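Local atomic coordinates of beta-porphyranase A (Bacteroides plebeius, PDB entry 4AW7), a protein that cleaves the sulfated red-seaweed polysaccharide porphyran at its beta-1,4 linkages between D-galactose and L-galactose-6-sulfate, releasing mostly a disaccharide. Residues Asn420-Ser425 against Glu438-Ser443; Phe300-Met305 against Gln383-Lys388; Asn27-Leu32 against Lys369-Asp374. All coordinates share one frame; numbering follows the deposited sequence.

Contact 1: Asn420-Ser425 against Glu438-Ser443; sequences NVTKRS and EQNVPS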
loop_
_atom_site.group_PDB
_atom_site.type_symbol
_atom_site.label_atom_id
_atom_site.label_comp_id
_atom_site.label_asym_id
_atom_site.label_seq_id
_atom_site.Cartn_x
_atom_site.Cartn_y
_atom_site.Cartn_z
ATOM N N ASN A 420 32.360 -6.663 -3.059
ATOM C CA ASN A 420 31.604 -7.322 -4.126
ATOM C C ASN A 420 30.250 -6.644 -4.403
ATOM O O ASN A 420 29.184 -7.264 -4.395
ATOM C CB ASN A 420 31.444 -8.789 -3.836
ATOM C CG ASN A 420 32.770 -9.470 -3.719
ATOM O OD1 ASN A 420 33.714 -9.119 -4.446
ATOM N ND2 ASN A 420 32.886 -10.386 -2.778
ATOM N N VAL A 421 30.324 -5.355 -4.647
ATOM C CA VAL A 421 29.137 -4.543 -4.890
ATOM C C VAL A 421 28.637 -4.721 -6.319
ATOM O O VAL A 421 29.394 -4.627 -7.303
ATOM C CB VAL A 421 29.427 -3.054 -4.620
ATOM C CG1 VAL A 421 28.180 -2.201 -4.834
ATOM C CG2 VAL A 421 29.979 -2.840 -3.178
ATOM N N THR A 422 27.330 -4.951 -6.431
ATOM C CA THR A 422 26.622 -5.002 -7.710
ATOM C C THR A 422 25.490 -3.965 -7.678
ATOM O O THR A 422 24.775 -3.810 -6.681
ATOM C CB THR A 422 26.102 -6.406 -8.009
ATOM O OG1 THR A 422 27.196 -7.348 -7.998
ATOM C CG2 THR A 422 25.394 -6.474 -9.307
ATOM N N LYS A 423 25.351 -3.234 -8.757
ATOM C CA LYS A 423 24.323 -2.231 -8.882
ATOM C C LYS A 423 23.259 -2.703 -9.851
ATOM O O LYS A 423 23.547 -2.942 -11.041
ATOM C CB LYS A 423 24.906 -0.904 -9.379
ATOM C CG LYS A 423 23.866 0.152 -9.550
ATOM C CD LYS A 423 24.415 1.524 -9.859
ATOM C CE LYS A 423 25.155 1.549 -11.163
ATOM N NZ LYS A 423 24.295 1.494 -12.371
ATOM N N ARG A 424 22.025 -2.819 -9.376
ATOM C CA ARG A 424 20.865 -3.031 -10.235
ATOM C C ARG A 424 20.140 -1.711 -10.433
ATOM O O ARG A 424 19.930 -0.963 -9.498
ATOM C CB ARG A 424 19.909 -4.010 -9.571
ATOM C CG ARG A 424 20.525 -5.341 -9.108
ATOM C CD ARG A 424 19.515 -6.148 -8.344
ATOM N NE ARG A 424 20.065 -7.393 -7.852
ATOM C CZ ARG A 424 19.382 -8.241 -7.096
ATOM N NH1 ARG A 424 18.128 -7.969 -6.773
ATOM N NH2 ARG A 424 19.936 -9.336 -6.621
ATOM N N SER A 425 19.724 -1.448 -11.659
ATOM C CA SER A 425 19.020 -0.225 -12.007
ATOM C C SER A 425 17.838 -0.533 -12.904
ATOM O O SER A 425 18.014 -1.172 -13.926
ATOM C CB SER A 425 19.949 0.722 -12.740
ATOM O OG SER A 425 19.248 1.822 -13.235
ATOM N N GLU A 438 22.397 -4.571 -14.680
ATOM C CA GLU A 438 23.104 -5.069 -13.507
ATOM C C GLU A 438 24.585 -4.907 -13.831
ATOM O O GLU A 438 25.048 -5.389 -14.876
ATOM C CB GLU A 438 22.769 -6.531 -13.258
ATOM C CG GLU A 438 23.371 -7.175 -12.017
ATOM C CD GLU A 438 22.761 -8.541 -11.714
ATOM O OE1 GLU A 438 22.096 -9.093 -12.591
ATOM O OE2 GLU A 438 22.926 -9.059 -10.597
ATOM N N GLN A 439 25.302 -4.204 -12.963
ATOM C CA GLN A 439 26.722 -3.885 -13.154
ATOM C C GLN A 439 27.514 -4.155 -11.891
ATOM O O GLN A 439 27.121 -3.785 -10.782
ATOM C CB GLN A 439 26.853 -2.401 -13.497
ATOM C CG GLN A 439 26.131 -2.064 -14.794
ATOM C CD GLN A 439 25.947 -0.590 -15.005
ATOM O OE1 GLN A 439 26.241 0.211 -14.126
ATOM N NE2 GLN A 439 25.464 -0.209 -16.212
ATOM N N ASN A 440 28.681 -4.747 -12.037
ATOM C CA ASN A 440 29.595 -4.842 -10.920
ATOM C C ASN A 440 30.300 -3.512 -10.807
ATOM O O ASN A 440 30.650 -2.889 -11.833
ATOM C CB ASN A 440 30.605 -5.968 -11.130
ATOM C CG ASN A 440 29.942 -7.327 -11.150
ATOM O OD1 ASN A 440 28.914 -7.546 -10.475
ATOM N ND2 ASN A 440 30.464 -8.226 -11.972
ATOM N N VAL A 441 30.498 -3.064 -9.588
ATOM C CA VAL A 441 31.219 -1.833 -9.360
ATOM C C VAL A 441 32.313 -2.120 -8.320
ATOM O O VAL A 441 32.174 -3.007 -7.491
ATOM C CB VAL A 441 30.311 -0.672 -8.959
ATOM C CG1 VAL A 441 29.248 -0.401 -10.054
ATOM C CG2 VAL A 441 29.682 -0.926 -7.635
ATOM N N PRO A 442 33.422 -1.375 -8.367
ATOM C CA PRO A 442 34.599 -1.797 -7.577
ATOM C C PRO A 442 34.612 -1.386 -6.127
ATOM O O PRO A 442 35.454 -1.823 -5.362
ATOM C CB PRO A 442 35.744 -1.114 -8.326
ATOM C CG PRO A 442 35.136 0.044 -8.972
ATOM C CD PRO A 442 33.772 -0.393 -9.400
ATOM N N SER A 443 33.669 -0.520 -5.745
ATOM C CA SER A 443 33.534 -0.056 -4.376
ATOM C C SER A 443 32.127 0.504 -4.229
ATOM O O SER A 443 31.464 0.793 -5.222
ATOM C CB SER A 443 34.579 1.019 -4.067
ATOM O OG SER A 443 34.559 2.058 -5.011
HETATM O O HOH W 1 32.891 -4.073 -5.098
HETATM O O HOH W 2 22.668 -8.373 -8.193
#
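K423 starts with CG anti to the backbone N (chi1 179°) and then folds at chi3 and chi4, which turns its ammonium to the amide of Q439, its partner across an antiparallel beta hairpin of the beta-sandwich domain. NZ of K423 meets OE1 of Q439 at 2.9 Å from above the amide plane rather than along a lone pair. A long, flexible lysine suits this place, since its side chain also touches I456 and L458 of strand 454-462, which pairs with 421-429. The two residues form a hydrogen-bonded pair: K423 N to Q439 O is 2.7 Å and nearly straight, and Q439 N returns a bond to K423 O.

On the same face, CG1 of V421, anti to its N, presses on CG2 of V441 at 3.4 Å, tighter than usual for two methyls; beta-branching suits such packing close to the backbone. The other face carries T422, R424, E438 and N440. OG1 of T422 is 3.0 Å from OD1 of N440, and CG2 of T422 rests on CG of E438 at 3.5 Å.

R424 is long enough to spend NH1 on the backbone oxygens of K366 and L364. NE of R424 and OE2 of E438 are 4.3 Å apart, too far for a salt bridge, and one water joins them: NE of R424 donates to it at 2.8 Å from the guanidinium edge, and the water donates to OE2.

Contact 2: Phe300-Met305 against Gln383-Lys388; sequences FLFNLM and QVQAFK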
loop_
_atom_site.group_PDB
_atom_site.type_symbol
_atom_site.label_atom_id
_atom_site.label_comp_id
_atom_site.label_asym_id
_atom_site.label_seq_id
_atom_site.Cartn_x
_atom_site.Cartn_y
_atom_site.Cartn_z
ATOM N N PHE A 300 5.408 3.439 -4.910
ATOM C CA PHE A 300 4.528 3.060 -3.824
ATOM C C PHE A 300 5.200 2.071 -2.857
ATOM O O PHE A 300 4.937 2.098 -1.666
ATOM C CB PHE A 300 3.225 2.419 -4.318
ATOM C CG PHE A 300 2.255 3.396 -4.933
ATOM C CD1 PHE A 300 1.712 4.466 -4.204
ATOM C CD2 PHE A 300 1.849 3.239 -6.236
ATOM C CE1 PHE A 300 0.818 5.304 -4.783
ATOM C CE2 PHE A 300 0.923 4.087 -6.831
ATOM C CZ PHE A 300 0.417 5.152 -6.126
ATOM N N LEU A 301 6.057 1.208 -3.378
ATOM C CA LEU A 301 6.644 0.144 -2.588
ATOM C C LEU A 301 7.361 0.679 -1.364
ATOM O O LEU A 301 7.259 0.117 -0.289
ATOM C CB LEU A 301 7.610 -0.674 -3.451
ATOM C CG LEU A 301 8.377 -1.802 -2.789
ATOM C CD1 LEU A 301 7.428 -2.902 -2.277
ATOM C CD2 LEU A 301 9.382 -2.377 -3.781
ATOM N N PHE A 302 8.109 1.756 -1.520
ATOM C CA PHE A 302 8.916 2.237 -0.404
ATOM C C PHE A 302 8.029 2.757 0.727
ATOM O O PHE A 302 8.332 2.518 1.910
ATOM C CB PHE A 302 9.891 3.344 -0.863
ATOM C CG PHE A 302 11.095 2.850 -1.648
ATOM C CD1 PHE A 302 10.973 2.330 -2.942
ATOM C CD2 PHE A 302 12.368 2.920 -1.112
ATOM C CE1 PHE A 302 12.054 1.867 -3.634
ATOM C CE2 PHE A 302 13.453 2.480 -1.809
ATOM C CZ PHE A 302 13.304 1.949 -3.086
ATOM N N ASN A 303 6.927 3.442 0.399
ATOM C CA ASN A 303 5.886 3.868 1.363
ATOM C C ASN A 303 5.427 2.639 2.125
ATOM O O ASN A 303 5.382 2.594 3.360
ATOM C CB ASN A 303 4.734 4.538 0.523
ATOM C CG ASN A 303 3.447 4.851 1.290
ATOM O OD1 ASN A 303 3.215 4.385 2.418
ATOM N ND2 ASN A 303 2.552 5.674 0.660
ATOM N N LEU A 304 5.035 1.610 1.378
ATOM C CA LEU A 304 4.414 0.448 1.997
ATOM C C LEU A 304 5.402 -0.376 2.805
ATOM O O LEU A 304 5.022 -0.961 3.819
ATOM C CB LEU A 304 3.696 -0.393 0.938
ATOM C CG LEU A 304 2.632 0.329 0.124
ATOM C CD1 LEU A 304 1.966 -0.599 -0.866
ATOM C CD2 LEU A 304 1.622 1.056 1.014
ATOM N N MET A 305 6.685 -0.420 2.423
ATOM C CA MET A 305 7.704 -1.067 3.247
ATOM C C MET A 305 7.791 -0.456 4.634
ATOM O O MET A 305 7.945 -1.164 5.636
ATOM C CB MET A 305 9.065 -1.024 2.551
ATOM C CG MET A 305 9.161 -2.067 1.431
ATOM S SD MET A 305 10.732 -1.894 0.570
ATOM C CE MET A 305 10.788 -3.436 -0.302
ATOM N N GLN A 383 13.693 8.140 -1.607
ATOM C CA GLN A 383 13.249 7.095 -0.683
ATOM C C GLN A 383 14.350 6.055 -0.577
ATOM O O GLN A 383 14.952 5.689 -1.580
ATOM C CB GLN A 383 11.938 6.427 -1.188
ATOM C CG GLN A 383 10.867 7.427 -1.647
ATOM C CD GLN A 383 9.496 6.770 -1.823
ATOM O OE1 GLN A 383 8.707 6.685 -0.875
ATOM N NE2 GLN A 383 9.247 6.218 -3.016
ATOM N N VAL A 384 14.607 5.583 0.642
ATOM C CA VAL A 384 15.714 4.688 0.917
ATOM C C VAL A 384 15.280 3.519 1.771
ATOM O O VAL A 384 14.454 3.661 2.661
ATOM C CB VAL A 384 16.877 5.435 1.593
ATOM C CG1 VAL A 384 17.431 6.489 0.642
ATOM C CG2 VAL A 384 16.425 6.041 2.930
ATOM N N GLN A 385 15.854 2.353 1.489
ATOM C CA GLN A 385 15.673 1.150 2.281
ATOM C C GLN A 385 16.992 0.424 2.384
ATOM O O GLN A 385 17.826 0.525 1.479
ATOM C CB GLN A 385 14.632 0.216 1.648
ATOM C CG GLN A 385 13.234 0.752 1.659
ATOM C CD GLN A 385 12.587 0.740 3.031
ATOM O OE1 GLN A 385 12.684 -0.253 3.740
ATOM N NE2 GLN A 385 11.897 1.806 3.397
ATOM N N ALA A 386 17.200 -0.315 3.458
ATOM C CA ALA A 386 18.367 -1.200 3.557
ATOM C C ALA A 386 18.036 -2.398 4.411
ATOM O O ALA A 386 17.340 -2.291 5.421
ATOM C CB ALA A 386 19.566 -0.451 4.158
ATOM N N PHE A 387 18.576 -3.540 4.015
ATOM C CA PHE A 387 18.354 -4.838 4.678
ATOM C C PHE A 387 19.638 -5.625 4.688
ATOM O O PHE A 387 20.421 -5.588 3.733
ATOM C CB PHE A 387 17.272 -5.679 3.960
ATOM C CG PHE A 387 16.035 -4.914 3.622
ATOM C CD1 PHE A 387 15.033 -4.753 4.560
ATOM C CD2 PHE A 387 15.873 -4.321 2.374
ATOM C CE1 PHE A 387 13.869 -4.027 4.265
ATOM C CE2 PHE A 387 14.740 -3.594 2.074
ATOM C CZ PHE A 387 13.737 -3.449 3.010
ATOM N N LYS A 388 19.838 -6.372 5.776
ATOM C CA LYS A 388 21.021 -7.220 5.932
ATOM C C LYS A 388 20.569 -8.643 6.216
ATOM O O LYS A 388 19.873 -8.904 7.197
ATOM C CB LYS A 388 21.893 -6.703 7.060
ATOM C CG LYS A 388 23.204 -7.458 7.253
ATOM C CD LYS A 388 24.021 -6.967 8.532
ATOM C CE LYS A 388 25.383 -7.686 8.667
ATOM N NZ LYS A 388 25.265 -9.160 8.923
#
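NE2 of Q383 is gripped by two acceptors, the carboxylate oxygen OD2 of D398 and the backbone O of H299, and the side chain held this way crosses F302 obliquely, its amide beside CB. OE1 of Q383 stands 3.5 Å from CB of F302, and the ring and amide planes are 31° apart. Glutamine suits the place because it offers two N-H groups to the acceptors while its aliphatic part packs on an aromatic: CB of Q383 is 3.5 Å from CD2 of F302.

F302 reaches from helix to strand between the two glutamines. CD2 of F302 also meets CG of Q385 at 3.6 Å, but here the side chains slide past each other in opposite directions, with ring and amide 73° apart. Q385 bends at chi2 (-73°), which turns its amide toward CB of M305 and lets NE2 bond to OE2 of E306, so this buried amide also has a polar mate.

M305 SD also touches CG of Q385, at 3.8 Å. At the ring edge of F387, M305 SD lies 4.2 Å from F387 CZ, a Met-aromatic contact. The unbranched, polarisable thioether can touch the amide chain and the ring rim at once. No hydrogen bond joins the two segments directly.

Helix 293-305 follows strand 268-276 of the parallel catalytic barrel and precedes 311-316 in the chain. F300 and L304 face that barrel through F273 and I270, whereas F302 and M305 face strand 382-389, which is flanked in its own sheet by strands 371-377 and 392-399.

Contact 3: Asn27-Leu32 against Lys369-Asp374; sequences NTRRFL and KGERVD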
loop_
_atom_site.group_PDB
_atom_site.type_symbol
_atom_site.label_atom_id
_atom_site.label_comp_id
_atom_site.label_asym_id
_atom_site.label_seq_id
_atom_site.Cartn_x
_atom_site.Cartn_y
_atom_site.Cartn_z
ATOM N N ASN A 27 25.490 -1.625 11.126
ATOM C CA ASN A 27 25.696 -2.124 12.478
ATOM C C ASN A 27 24.566 -1.793 13.432
ATOM O O ASN A 27 24.613 -2.165 14.588
ATOM C CB ASN A 27 27.023 -1.574 13.043
ATOM C CG ASN A 27 28.209 -2.054 12.248
ATOM O OD1 ASN A 27 28.824 -1.266 11.541
ATOM N ND2 ASN A 27 28.438 -3.360 12.242
ATOM N N THR A 28 23.517 -1.137 12.935
ATOM C CA THR A 28 22.327 -0.856 13.751
ATOM C C THR A 28 21.136 -1.526 13.101
ATOM O O THR A 28 20.789 -1.196 11.969
ATOM C CB THR A 28 22.114 0.653 13.889
ATOM O OG1 THR A 28 23.240 1.210 14.581
ATOM C CG2 THR A 28 20.850 0.976 14.681
ATOM N N ARG A 29 20.537 -2.470 13.810
ATOM C CA ARG A 29 19.337 -3.122 13.338
ATOM C C ARG A 29 18.145 -2.174 13.519
ATOM O O ARG A 29 18.033 -1.553 14.567
ATOM C CB ARG A 29 19.133 -4.425 14.102
ATOM C CG ARG A 29 17.880 -5.180 13.724
ATOM C CD ARG A 29 17.899 -6.596 14.173
ATOM N NE ARG A 29 18.200 -6.744 15.612
ATOM C CZ ARG A 29 17.916 -7.824 16.327
ATOM N NH1 ARG A 29 17.294 -8.870 15.774
ATOM N NH2 ARG A 29 18.182 -7.803 17.630
ATOM N N ARG A 30 17.240 -2.110 12.562
ATOM C CA ARG A 30 16.080 -1.233 12.640
ATOM C C ARG A 30 14.808 -2.062 12.706
ATOM O O ARG A 30 14.654 -3.071 11.995
ATOM C CB ARG A 30 16.072 -0.240 11.468
ATOM C CG ARG A 30 14.871 0.710 11.447
ATOM C CD ARG A 30 15.177 1.961 10.636
ATOM N NE ARG A 30 14.016 2.838 10.536
ATOM C CZ ARG A 30 13.094 2.777 9.584
ATOM N NH1 ARG A 30 13.166 1.877 8.593
ATOM N NH2 ARG A 30 12.072 3.626 9.646
ATOM N N PHE A 31 13.889 -1.634 13.580
ATOM C CA PHE A 31 12.589 -2.249 13.736
ATOM C C PHE A 31 11.508 -1.253 13.421
ATOM O O PHE A 31 11.613 -0.062 13.762
ATOM C CB PHE A 31 12.360 -2.696 15.203
ATOM C CG PHE A 31 13.162 -3.899 15.620
ATOM C CD1 PHE A 31 14.473 -3.774 15.983
ATOM C CD2 PHE A 31 12.580 -5.152 15.636
ATOM C CE1 PHE A 31 15.185 -4.930 16.364
ATOM C CE2 PHE A 31 13.292 -6.277 16.027
ATOM C CZ PHE A 31 14.597 -6.129 16.407
ATOM N N LEU A 32 10.448 -1.737 12.782
ATOM C CA LEU A 32 9.160 -1.055 12.717
ATOM C C LEU A 32 8.342 -1.691 13.791
ATOM O O LEU A 32 7.880 -2.824 13.656
ATOM C CB LEU A 32 8.522 -1.223 11.320
ATOM C CG LEU A 32 9.381 -0.823 10.130
ATOM C CD1 LEU A 32 8.613 -1.002 8.837
ATOM C CD2 LEU A 32 9.967 0.556 10.227
ATOM N N LYS A 369 16.031 -9.401 0.995
ATOM C CA LYS A 369 15.447 -9.839 2.257
ATOM C C LYS A 369 16.434 -9.544 3.386
ATOM O O LYS A 369 17.560 -9.073 3.136
ATOM C CB LYS A 369 15.068 -11.304 2.188
ATOM C CG LYS A 369 16.256 -12.168 2.094
ATOM C CD LYS A 369 15.992 -13.684 2.137
ATOM C CE LYS A 369 15.172 -14.139 1.008
ATOM N NZ LYS A 369 15.589 -15.502 0.558
ATOM N N GLY A 370 16.047 -9.876 4.603
ATOM C CA GLY A 370 16.880 -9.665 5.753
ATOM C C GLY A 370 16.315 -8.698 6.742
ATOM O O GLY A 370 15.220 -8.151 6.557
ATOM N N GLU A 371 17.067 -8.437 7.792
ATOM C CA GLU A 371 16.681 -7.476 8.809
ATOM C C GLU A 371 16.939 -6.076 8.321
ATOM O O GLU A 371 17.991 -5.758 7.771
ATOM C CB GLU A 371 17.446 -7.725 10.093
ATOM C CG GLU A 371 16.970 -9.021 10.796
ATOM C CD GLU A 371 17.755 -9.365 12.024
ATOM O OE1 GLU A 371 18.981 -9.472 11.899
ATOM O OE2 GLU A 371 17.134 -9.575 13.080
ATOM N N ARG A 372 15.984 -5.193 8.525
ATOM C CA ARG A 372 16.209 -3.792 8.282
ATOM C C ARG A 372 17.413 -3.317 9.077
ATOM O O ARG A 372 17.605 -3.723 10.226
ATOM C CB ARG A 372 14.977 -2.985 8.702
ATOM C CG ARG A 372 13.818 -3.118 7.773
ATOM C CD ARG A 372 12.550 -2.603 8.420
ATOM N NE ARG A 372 11.430 -2.539 7.469
ATOM C CZ ARG A 372 10.702 -3.581 7.086
ATOM N NH1 ARG A 372 10.871 -4.805 7.580
ATOM N NH2 ARG A 372 9.767 -3.405 6.168
ATOM N N VAL A 373 18.182 -2.426 8.457
ATOM C CA VAL A 373 19.240 -1.704 9.159
ATOM C C VAL A 373 18.990 -0.217 9.063
ATOM O O VAL A 373 18.181 0.239 8.248
ATOM C CB VAL A 373 20.662 -2.072 8.683
ATOM C CG1 VAL A 373 20.884 -3.600 8.929
ATOM C CG2 VAL A 373 20.874 -1.688 7.218
ATOM N N ASP A 374 19.667 0.563 9.905
ATOM C CA ASP A 374 19.331 1.972 9.940
ATOM C C ASP A 374 19.719 2.670 8.654
ATOM O O ASP A 374 20.803 2.445 8.126
ATOM C CB ASP A 374 19.912 2.670 11.166
ATOM C CG ASP A 374 19.215 3.961 11.465
ATOM O OD1 ASP A 374 18.024 4.083 11.159
ATOM O OD2 ASP A 374 19.842 4.883 11.972
HETATM O O HOH W 3 15.409 0.250 7.773
#
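R29 and E371 cross obliquely, their guanidinium and carboxylate planes turned 70° apart, and a salt bridge joins them. NH1 of R29 meets OE2 of E371 at 2.8 Å; the oxygen is near the guanidinium plane, but NH1 comes to it on the syn side and tilted 30° from the carboxylate plane. The bend of R29 at chi3 turns NE and the guanidinium toward E371. CD of R29 makes a separate contact, 3.3 Å from OE2 of E371. One face of the guanidinium has CZ of F31 over its centre, 3.6 Å above the plane. Replacing R29 by a methionine would probably leave E371 without its charge mate and CZ of F31 without the flat group beneath it.

The backbones cross steeply, strands 29-32 and 371-374 at 111°, so they share a single bridge, R29 with V373, whose side chains diverge. R30 N bonds to R372 O at 2.9 Å, and D374 N bonds to T28 O. This is the seam between two beta-sheets: strand 371-377 belongs to the sheet that also holds 382-389, while strand 29-32, after the corner at N27 and T28, is an outermost strand of the sheet continued by 469-484.

L32 and R372 meet at about a right angle, with CD1 of L32 over one guanidinium face, 3.5 Å from NE of R372. A leucine can sit on that face while NH2 of R372 bonds to O of M305 and OE1 of Q308. R30 is extended, with salt bridges to E586 and E306. CD of R30 touches OD1 of D374 at 3.6 Å, but that oxygen's salt bridge is with R504; NH1 of R30 instead reaches V373 O through a water.

From the N terminus, contact 3 opens first, at 27-32, and contact 2 opens at 300-305, after most of the catalytic barrel. The chain then closes contact 3 at 369-374 and contact 2 at 383-388, so these two long loops cross. They also touch: K388 N lies 2.8 Å from E371 O, where strands 371-377 and 382-389 pair, and F387 CB packs 3.5 Å from K369 O. Contact 1 follows in series, a local hairpin closing just twelve residues, in the same sheet but with its centre about 19 Å from that of contact 2 and about 22 Å from that of contact 3. Together, contacts 2 and 3 join that sheet to the barrel and to the C-terminal sheet.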